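Local coordinates for peptidoglycan recognition protein-LC isoform LCx (Drosophila melanogaster, PDB 2F2L), which binds a monomeric peptidoglycan fragment carrying meso-diaminopimelate through its extracellular amidase-like domain, probably as a receptor that senses bacteria, at residues E42-R47 / R75-R80; S53-M56 / G60-H63. All coordinates share one frame; numbering follows the deposited sequence.

Contact 1: E42-R47 / R75-R80. With MLD (glcnac(beta1-4)-murnac(1,6-anhydro)-L-ala-gamma-D-glu-meso-a2pm-D-ala), chain G.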
# COMPACT_ATOMS: atom_id res chain seq x y z
N GLU B 42 18.66 -4.61 -6.87
CA GLU B 42 17.57 -4.82 -7.82
C GLU B 42 16.17 -4.74 -7.18
O GLU B 42 15.26 -4.06 -7.68
CB GLU B 42 17.75 -6.19 -8.50
CG GLU B 42 16.60 -6.56 -9.41
CD GLU B 42 16.90 -7.75 -10.31
OE1 GLU B 42 17.17 -8.86 -9.78
OE2 GLU B 42 16.83 -7.58 -11.55
N VAL B 43 15.98 -5.46 -6.08
CA VAL B 43 14.66 -5.49 -5.45
C VAL B 43 14.37 -4.14 -4.79
O VAL B 43 13.27 -3.62 -4.96
CB VAL B 43 14.47 -6.65 -4.47
CG1 VAL B 43 13.07 -6.60 -3.83
CG2 VAL B 43 14.63 -7.98 -5.18
N CYS B 44 15.35 -3.54 -4.09
CA CYS B 44 15.11 -2.27 -3.40
C CYS B 44 14.86 -1.13 -4.38
O CYS B 44 14.06 -0.24 -4.11
CB CYS B 44 16.27 -1.92 -2.45
SG CYS B 44 16.40 -3.05 -1.03
N SER B 45 15.54 -1.17 -5.53
CA SER B 45 15.32 -0.17 -6.58
C SER B 45 13.89 -0.28 -7.09
O SER B 45 13.23 0.73 -7.32
CB SER B 45 16.31 -0.35 -7.72
OG SER B 45 17.65 -0.13 -7.31
N ALA B 46 13.41 -1.52 -7.23
CA ALA B 46 12.05 -1.77 -7.64
C ALA B 46 11.07 -1.16 -6.65
O ALA B 46 10.13 -0.49 -7.05
CB ALA B 46 11.79 -3.28 -7.77
N ARG B 47 11.31 -1.37 -5.35
CA ARG B 47 10.44 -0.85 -4.29
C ARG B 47 10.37 0.65 -4.26
O ARG B 47 9.32 1.22 -3.97
CB ARG B 47 10.89 -1.33 -2.89
CG ARG B 47 10.94 -2.83 -2.73
CD ARG B 47 9.60 -3.44 -2.44
NE ARG B 47 9.77 -4.84 -2.08
CZ ARG B 47 9.72 -5.86 -2.93
NH1 ARG B 47 9.44 -5.66 -4.21
NH2 ARG B 47 9.92 -7.10 -2.50
N ARG B 75 21.78 -0.24 1.59
CA ARG B 75 22.07 0.93 0.75
C ARG B 75 21.06 2.03 1.05
O ARG B 75 19.93 1.76 1.46
CB ARG B 75 22.01 0.58 -0.74
CG ARG B 75 23.07 -0.40 -1.19
CD ARG B 75 23.05 -0.60 -2.72
NE ARG B 75 24.08 -1.58 -3.12
CZ ARG B 75 23.98 -2.90 -3.02
NH1 ARG B 75 22.88 -3.48 -2.56
NH2 ARG B 75 24.98 -3.67 -3.39
N VAL B 76 21.49 3.27 0.86
CA VAL B 76 20.66 4.43 0.99
C VAL B 76 20.26 4.83 -0.42
O VAL B 76 21.09 4.89 -1.33
CB VAL B 76 21.40 5.60 1.67
CG1 VAL B 76 20.52 6.82 1.72
CG2 VAL B 76 21.87 5.18 3.08
N TYR B 77 18.96 5.09 -0.58
CA TYR B 77 18.35 5.49 -1.84
C TYR B 77 17.97 6.94 -1.69
O TYR B 77 17.14 7.27 -0.86
CB TYR B 77 17.13 4.59 -2.13
CG TYR B 77 17.60 3.21 -2.43
CD1 TYR B 77 17.79 2.81 -3.75
CD2 TYR B 77 17.95 2.34 -1.41
CE1 TYR B 77 18.27 1.57 -4.05
CE2 TYR B 77 18.42 1.09 -1.69
CZ TYR B 77 18.60 0.71 -3.02
OH TYR B 77 19.08 -0.52 -3.34
N GLU B 78 18.62 7.82 -2.45
CA GLU B 78 18.33 9.25 -2.40
C GLU B 78 16.89 9.55 -2.87
O GLU B 78 16.45 9.00 -3.87
CB GLU B 78 19.32 10.03 -3.26
CG GLU B 78 19.17 11.55 -3.21
CD GLU B 78 20.04 12.30 -4.23
OE1 GLU B 78 19.98 12.00 -5.46
OE2 GLU B 78 20.77 13.23 -3.80
N GLY B 79 16.18 10.41 -2.15
CA GLY B 79 14.91 10.96 -2.61
C GLY B 79 15.15 12.41 -3.00
O GLY B 79 15.82 12.71 -4.02
N ARG B 80 14.62 13.32 -2.19
CA ARG B 80 14.87 14.74 -2.41
C ARG B 80 16.25 15.19 -1.93
O ARG B 80 16.67 16.30 -2.27
CB ARG B 80 13.77 15.57 -1.76
CG ARG B 80 12.42 15.29 -2.37
CD ARG B 80 11.31 16.09 -1.74
NE ARG B 80 10.01 15.63 -2.24
CZ ARG B 80 8.91 16.38 -2.37
NH1 ARG B 80 8.89 17.67 -2.07
NH2 ARG B 80 7.80 15.81 -2.83
CAA MLD G . 1.52 0.53 8.72
CAB MLD G . 1.41 2.05 8.62
OAC MLD G . 2.37 2.77 8.85
N2 MLD G . 0.20 2.49 8.27
C2 MLD G . -0.15 3.90 8.15
C3 MLD G . -1.41 4.11 8.99
O3 MLD G . -1.22 3.78 10.37
C4 MLD G . -1.96 5.53 8.80
O4 MLD G . -3.22 5.58 9.44
C5 MLD G . -2.15 5.81 7.30
C6 MLD G . -2.58 7.24 6.94
O6 MLD G . -2.94 7.25 5.52
O5 MLD G . -0.89 5.64 6.67
C1 MLD G . -0.42 4.27 6.70
O1 MLD G . 0.78 4.19 5.98
CA4 MLD G . 0.57 4.31 4.56
CA5 MLD G . -0.04 3.09 3.86
OA5 MLD G . 0.81 2.51 2.82
CA6 MLD G . -1.10 3.74 3.04
OA6 MLD G . -0.42 4.21 1.90
CA1 MLD G . 0.92 3.62 1.92
CA2 MLD G . 1.89 4.67 2.48
NAD MLD G . 3.25 4.43 1.94
CAE MLD G . 3.94 5.36 1.30
CAF MLD G . 5.30 4.91 0.82
OAG MLD G . 3.54 6.51 1.11
CA3 MLD G . 1.95 4.59 4.01
OAH MLD G . 2.43 5.85 4.60
CAI MLD G . 3.83 5.84 4.98
CAJ MLD G . 4.05 5.38 6.40
CAL MLD G . 4.40 7.27 4.84
OAM MLD G . 5.56 7.45 5.19
N MLD G . 3.62 8.23 4.34
CA MLD G . 4.07 9.62 4.12
CB MLD G . 4.65 9.65 2.71
C MLD G . 2.81 10.51 4.17
O MLD G . 1.83 10.24 3.47
NAN MLD G . 2.88 11.52 5.03
CAO MLD G . 1.82 12.52 5.26
CAP MLD G . 1.56 12.72 6.79
OBA MLD G . 1.00 13.77 7.10
OAQ MLD G . 1.95 11.86 7.62
CBB MLD G . 2.30 13.88 4.77
CBC MLD G . 2.45 14.00 3.26
CBD MLD G . 2.86 15.44 2.92
OBE MLD G . 3.44 16.16 3.73
NBF MLD G . 2.52 15.84 1.71
CBG MLD G . 2.84 17.19 1.22
CBH MLD G . 2.00 18.23 1.99
OBI MLD G . 0.80 18.05 2.21
NBJ MLD G . 2.67 19.29 2.43
CBK MLD G . 2.06 20.42 3.17
CBL MLD G . 2.36 21.71 2.40
CBM MLD G . 2.58 20.58 4.61
OBO MLD G . 3.73 20.15 4.88
OBN MLD G . 1.81 21.17 5.41
CBP MLD G . 2.57 17.24 -0.29
CBQ MLD G . 3.23 18.47 -0.95
CBR MLD G . 3.08 18.41 -2.48
CBS MLD G . 4.13 19.25 -3.21
CBT MLD G . 5.50 18.55 -3.12
OBV MLD G . 5.65 17.54 -3.82
OBU MLD G . 6.36 19.05 -2.36
NBW MLD G . 4.21 20.59 -2.61
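The aromatic hydroxyl of Tyr-77 comes to rest on the carbon of a disulfide-bonded cysteine: Cys-44 CB lies 3.3 Å from Tyr-77 OH, with no hydrogen bond joining the two segments. CB of Cys-44 also lies 3.6 Å from Tyr-77 CZ, approaching the phenol end at a slant. At the next residue, Ser-45 OG sits close to the ring plane, at the edge, 3.7 Å from Tyr-77 CE1. It gets there because its chi1 of -64° places OG beside its own backbone N, where it bonds back to Arg-41 O in the preceding turn. The phenol hydroxyl has its polar partner in Asp-73, whose carboxylate also pairs with Arg-75. Cys-44 SG is joined to Cys-38, so the disulfide ties this part of the helix to the loop before it.

At the far end of 75-80, well away from 42-47, Arg-80 extends to the bound muropeptide. Its guanidinium holds the side-chain carboxylate of diaminopimelate with two bonds, Arg-80 NH1 to MLD OBU at 2.9 Å (175°) and Arg-80 NH2 to MLD OBV at 2.9 Å (158°). Carbon CBT lies in the guanidinium plane, at its edge, in keeping with an end-on bidentate pairing. NE bonds to Ile-64 O and NH1 also to Val-85 O, with NH2 probably bonding to His-63 O, so all three nitrogens are engaged and the group's rotation is fixed.

Helix 41-58 here packs against strand 76-78 of the mixed sheet, the α/β layering of the peptidoglycan-recognition and amidase fold, with the strand leading into a diaminopimelate-binding arginine.

Contact 2: S53-M56 / G60-H63. With MLD (glcnac(beta1-4)-murnac(1,6-anhydro)-L-ala-gamma-D-glu-meso-a2pm-D-ala), chain G.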
# COMPACT_ATOMS: atom_id res chain seq x y z
N SER B 53 6.18 6.46 -7.80
CA SER B 53 4.93 6.49 -8.55
C SER B 53 3.72 6.78 -7.66
O SER B 53 2.84 7.57 -8.00
CB SER B 53 4.75 5.15 -9.26
OG SER B 53 3.62 5.24 -10.11
N PHE B 54 3.66 6.12 -6.52
CA PHE B 54 2.61 6.39 -5.53
C PHE B 54 2.56 7.86 -5.11
O PHE B 54 1.49 8.48 -5.01
CB PHE B 54 2.84 5.49 -4.30
CG PHE B 54 1.66 5.36 -3.42
CD1 PHE B 54 0.54 4.66 -3.84
CD2 PHE B 54 1.66 5.91 -2.15
CE1 PHE B 54 -0.57 4.53 -3.02
CE2 PHE B 54 0.55 5.79 -1.33
CZ PHE B 54 -0.56 5.12 -1.76
N HIS B 55 3.72 8.44 -4.86
CA HIS B 55 3.79 9.83 -4.42
C HIS B 55 3.52 10.82 -5.57
O HIS B 55 2.76 11.76 -5.40
CB HIS B 55 5.14 10.08 -3.75
CG HIS B 55 5.26 9.41 -2.42
ND1 HIS B 55 6.39 9.49 -1.64
CD2 HIS B 55 4.37 8.65 -1.72
CE1 HIS B 55 6.20 8.81 -0.52
NE2 HIS B 55 4.98 8.29 -0.54
N MET B 56 4.10 10.55 -6.74
CA MET B 56 3.99 11.49 -7.87
C MET B 56 2.70 11.31 -8.70
O MET B 56 2.17 12.29 -9.21
CB MET B 56 5.21 11.39 -8.80
CG MET B 56 6.52 11.88 -8.15
SD MET B 56 8.00 11.69 -9.18
CE MET B 56 7.78 13.03 -10.35
N GLY B 60 -0.08 12.76 -6.56
CA GLY B 60 0.14 13.93 -7.38
C GLY B 60 1.18 14.89 -6.83
O GLY B 60 1.12 16.08 -7.12
N TRP B 61 2.14 14.40 -6.04
CA TRP B 61 3.21 15.27 -5.53
C TRP B 61 4.29 15.49 -6.59
O TRP B 61 4.29 14.86 -7.66
CB TRP B 61 3.81 14.70 -4.23
CG TRP B 61 2.78 14.47 -3.15
CD1 TRP B 61 1.55 15.06 -3.04
CD2 TRP B 61 2.90 13.60 -2.01
NE1 TRP B 61 0.90 14.61 -1.93
CE2 TRP B 61 1.70 13.71 -1.28
CE3 TRP B 61 3.90 12.74 -1.54
CZ2 TRP B 61 1.48 12.99 -0.09
CZ3 TRP B 61 3.68 12.02 -0.37
CH2 TRP B 61 2.47 12.14 0.34
N ASP B 62 5.23 16.39 -6.30
CA ASP B 62 6.22 16.82 -7.30
C ASP B 62 7.49 15.93 -7.38
O ASP B 62 8.32 16.08 -8.28
CB ASP B 62 6.60 18.26 -7.02
CG ASP B 62 5.47 19.24 -7.34
OD1 ASP B 62 4.70 18.98 -8.30
OD2 ASP B 62 5.37 20.28 -6.65
N HIS B 63 7.62 15.00 -6.44
CA HIS B 63 8.75 14.10 -6.38
C HIS B 63 8.42 13.03 -5.34
O HIS B 63 7.42 13.14 -4.60
CB HIS B 63 10.02 14.87 -5.95
CG HIS B 63 11.31 14.27 -6.41
ND1 HIS B 63 11.41 12.98 -6.88
CD2 HIS B 63 12.57 14.77 -6.45
CE1 HIS B 63 12.67 12.72 -7.21
NE2 HIS B 63 13.39 13.80 -6.96
CAA MLD G . 1.52 0.53 8.72
CAB MLD G . 1.41 2.05 8.62
OAC MLD G . 2.37 2.77 8.85
N2 MLD G . 0.20 2.49 8.27
C2 MLD G . -0.15 3.90 8.15
C3 MLD G . -1.41 4.11 8.99
O3 MLD G . -1.22 3.78 10.37
C4 MLD G . -1.96 5.53 8.80
O4 MLD G . -3.22 5.58 9.44
C5 MLD G . -2.15 5.81 7.30
C6 MLD G . -2.58 7.24 6.94
O6 MLD G . -2.94 7.25 5.52
O5 MLD G . -0.89 5.64 6.67
C1 MLD G . -0.42 4.27 6.70
O1 MLD G . 0.78 4.19 5.98
CA4 MLD G . 0.57 4.31 4.56
CA5 MLD G . -0.04 3.09 3.86
OA5 MLD G . 0.81 2.51 2.82
CA6 MLD G . -1.10 3.74 3.04
OA6 MLD G . -0.42 4.21 1.90
CA1 MLD G . 0.92 3.62 1.92
CA2 MLD G . 1.89 4.67 2.48
NAD MLD G . 3.25 4.43 1.94
CAE MLD G . 3.94 5.36 1.30
CAF MLD G . 5.30 4.91 0.82
OAG MLD G . 3.54 6.51 1.11
CA3 MLD G . 1.95 4.59 4.01
OAH MLD G . 2.43 5.85 4.60
CAI MLD G . 3.83 5.84 4.98
CAJ MLD G . 4.05 5.38 6.40
CAL MLD G . 4.40 7.27 4.84
OAM MLD G . 5.56 7.45 5.19
N MLD G . 3.62 8.23 4.34
CA MLD G . 4.07 9.62 4.12
CB MLD G . 4.65 9.65 2.71
C MLD G . 2.81 10.51 4.17
O MLD G . 1.83 10.24 3.47
NAN MLD G . 2.88 11.52 5.03
CAO MLD G . 1.82 12.52 5.26
CAP MLD G . 1.56 12.72 6.79
OBA MLD G . 1.00 13.77 7.10
OAQ MLD G . 1.95 11.86 7.62
CBB MLD G . 2.30 13.88 4.77
CBC MLD G . 2.45 14.00 3.26
CBD MLD G . 2.86 15.44 2.92
OBE MLD G . 3.44 16.16 3.73
NBF MLD G . 2.52 15.84 1.71
CBG MLD G . 2.84 17.19 1.22
CBH MLD G . 2.00 18.23 1.99
OBI MLD G . 0.80 18.05 2.21
NBJ MLD G . 2.67 19.29 2.43
CBK MLD G . 2.06 20.42 3.17
CBL MLD G . 2.36 21.71 2.40
CBM MLD G . 2.58 20.58 4.61
OBO MLD G . 3.73 20.15 4.88
OBN MLD G . 1.81 21.17 5.41
CBP MLD G . 2.57 17.24 -0.29
CBQ MLD G . 3.23 18.47 -0.95
CBR MLD G . 3.08 18.41 -2.48
CBS MLD G . 4.13 19.25 -3.21
CBT MLD G . 5.50 18.55 -3.12
OBV MLD G . 5.65 17.54 -3.82
OBU MLD G . 6.36 19.05 -2.36
NBW MLD G . 4.21 20.59 -2.61
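Segment 53-56 is the late part of a helix with a wider pi-type turn, and 60-63 folds back against it after helix 41-58, where Gly-60 is the first residue to leave helical angles, with positive phi. The reversal is pinned by Trp-61 N donating to His-55 O at 2.8 Å (159°), a bond between residues six positions apart. Two CA-H...O contacts flank it, Gly-60 CA to Met-56 O at 3.2 Å and Met-56 CA to Trp-61 O at 3.4 Å. Lys-15 NZ bonds to both of these carbonyl oxygens.

Among the side chains, Trp-61 puts CZ3 over the centre of one His-55 face, 3.6 Å above the plane; the rings are inclined at 45°, neither stacked nor edge-to-face. The imidazole edge serves the ligand: His-55 NE2 gives a bond of 2.8 Å to MLD OAG, the acetamido oxygen of the anhydro-muramyl sugar. Gly-65 N bonds to ND1, the other ring nitrogen, so the imidazole is held at both. Trp-61 lays a face under the diaminopimelate chain, with MLD CBP 3.5 Å above the indole plane, while Asp-62 N reaches the carboxylate oxygen MLD OBV at 2.8 Å. Met-56 turns the other way; bent at chi3 (76°), it runs along the backbone of His-63 and brings CE against Asp-62 O. Phe-54 also packs against an apolar side chain of another protein's chain.

Trp-59 stacks on Trp-61, and the turn thus follows the C-terminal end of helix 41-58 and starts the loop to strand 68-70.

In the fold
The two contacts lie about 15 Å apart, centre to centre, and share helix 41-58, which supplies 42-47 to contact 1 and 53-56 to contact 2. In chain order the segments run 42-47, 53-56, 60-63, 75-80, so contact 2 is a short reversal enclosed by the wider span of contact 1, which returns to the sheet through strands 68-70 and 76-78. They meet where strand 76-78 runs out: Gly-79 O packs near His-63 NE2, and the contacts touch at the His-63 carbonyl, probably through a hydrogen bond from Arg-80. Helix end and strand end thereby converge on one carboxylate of the muropeptide, whose oxygen OBV takes a bond from each contact.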